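Local coordinates for putative membrane protein COG4129 (Clostridium difficile, PDB 3KMI) that is of unknown function but may export aromatic acids across the cell membrane, this chain being its helical C-terminal domain, at residues A[50-53]-A[54-58]. Numbering follows the deposited sequence.
Sequences SLID and SSISE
S54, one turn on from S50 in helix 41-61, gives its backbone N to the carbonyl O of S50, 2.9 Å away. Its hydroxyl swings back over the preceding turn: with chi1 at 56°, OG is flanked by its own N and C, 3.1 Å from S50 O and within van der Waals range of the L51 methyl CD1. S55 then delivers two donors to one acceptor. Its N bonds to L51 O at 2.9 Å, from well above the carbonyl plane, while its OG reaches the same oxygen at 2.6 Å and meets the carbonyl at a straighter C=O...donor angle of 156°. The side chain can do this because OG lies beside its own backbone N, chi1 -61°, which turns it toward the N-terminal end of the helix, onto the carbonyl four residues back. CD1 of L51 lies against this hydroxyl, 3.6 Å from S55 OG, so that the leucine branch flanks the polar pair. The next residue, I56, bonds through its N to I52 O, and the two isoleucines lie alongside each other with their ends pointing alike, CG2 of I52 touching CD1 of I56 at 3.9 Å. S57 closes the series with its N on D53 O, at 2.9 Å, its CB resting near that same oxygen. I52 and S55 are the buried residues here: I52 packs on L17 of helix 7-33 and on M78 and I81 of helix 68-95, and S55 touches V13 and F74, while L51 lies on K16 and E20 of helix 7-33. The L51 carbonyl accepts the hydrogen bond of the buried S55 hydroxyl, so its donor is satisfied within its own helix. Such an i to i-4 serine bond, added to the ordinary helical one, lets a polar side chain be buried between helices.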
loop_
_atom_site.group_PDB
_atom_site.type_symbol
_atom_site.label_atom_id
_atom_site.label_comp_id
_atom_site.label_asym_id
_atom_site.label_seq_id
_atom_site.Cartn_x
_atom_site.Cartn_y
_atom_site.Cartn_z
ATOM N N SER A 50 16.589 -10.690 3.951
ATOM C CA SER A 50 17.345 -11.966 3.972
ATOM C C SER A 50 16.663 -12.993 4.914
ATOM O O SER A 50 16.630 -14.203 4.621
ATOM C CB SER A 50 18.803 -11.750 4.358
ATOM O OG SER A 50 19.431 -10.884 3.448
ATOM N N LEU A 51 16.126 -12.517 6.033
ATOM C CA LEU A 51 15.336 -13.388 6.947
ATOM C C LEU A 51 13.995 -13.850 6.396
ATOM O O LEU A 51 13.513 -14.988 6.694
ATOM C CB LEU A 51 15.087 -12.695 8.309
ATOM C CG LEU A 51 14.525 -13.651 9.393
ATOM C CD1 LEU A 51 15.340 -14.897 9.590
ATOM C CD2 LEU A 51 14.346 -12.962 10.761
ATOM N N ILE A 52 13.344 -12.979 5.631
ATOM C CA ILE A 52 12.109 -13.370 4.967
ATOM C C ILE A 52 12.439 -14.481 3.985
ATOM O O ILE A 52 11.725 -15.500 3.917
ATOM C CB ILE A 52 11.473 -12.166 4.181
ATOM C CG1 ILE A 52 10.766 -11.221 5.165
ATOM C CG2 ILE A 52 10.527 -12.708 3.065
ATOM C CD1 ILE A 52 10.438 -9.768 4.594
ATOM N N ASP A 53 13.559 -14.327 3.260
ATOM C CA ASP A 53 13.923 -15.342 2.252
ATOM C C ASP A 53 14.338 -16.663 2.881
ATOM O O ASP A 53 13.948 -17.716 2.402
ATOM C CB ASP A 53 15.064 -14.879 1.335
ATOM C CG ASP A 53 14.646 -13.744 0.397
ATOM O OD1 ASP A 53 13.435 -13.556 0.120
ATOM O OD2 ASP A 53 15.548 -13.019 -0.047
ATOM N N SER A 54 15.182 -16.609 3.907
ATOM C CA SER A 54 15.601 -17.845 4.543
ATOM C C SER A 54 14.418 -18.550 5.226
ATOM O O SER A 54 14.327 -19.792 5.217
ATOM C CB SER A 54 16.800 -17.647 5.471
ATOM O OG SER A 54 16.571 -16.668 6.459
ATOM N N SER A 55 13.503 -17.778 5.799
ATOM C CA SER A 55 12.388 -18.378 6.493
ATOM C C SER A 55 11.499 -19.095 5.517
ATOM O O SER A 55 11.063 -20.217 5.781
ATOM C CB SER A 55 11.630 -17.327 7.299
ATOM O OG SER A 55 12.528 -16.785 8.259
ATOM N N ILE A 56 11.247 -18.483 4.366
ATOM C CA ILE A 56 10.395 -19.104 3.348
ATOM C C ILE A 56 11.080 -20.301 2.717
ATOM O O ILE A 56 10.449 -21.355 2.544
ATOM C CB ILE A 56 10.004 -18.087 2.262
ATOM C CG1 ILE A 56 8.966 -17.133 2.813
ATOM C CG2 ILE A 56 9.337 -18.775 1.076
ATOM C CD1 ILE A 56 8.700 -15.921 1.875
ATOM N N SER A 57 12.379 -20.159 2.424
ATOM C CA SER A 57 13.144 -21.240 1.809
ATOM C C SER A 57 13.169 -22.454 2.715
ATOM O O SER A 57 13.015 -23.582 2.245
ATOM C CB SER A 57 14.575 -20.816 1.476
ATOM O OG SER A 57 15.247 -21.906 0.831
ATOM N N GLU A 58 13.352 -22.223 4.009
ATOM C CA GLU A 58 13.284 -23.301 4.990
ATOM C C GLU A 58 11.898 -23.976 5.020
ATOM O O GLU A 58 11.797 -25.194 5.078
ATOM C CB GLU A 58 13.684 -22.803 6.374
ATOM C CG GLU A 58 13.664 -23.916 7.455
ATOM C CD GLU A 58 14.653 -23.673 8.579
ATOM O OE1 GLU A 58 14.868 -22.495 8.950
ATOM O OE2 GLU A 58 15.240 -24.664 9.071
#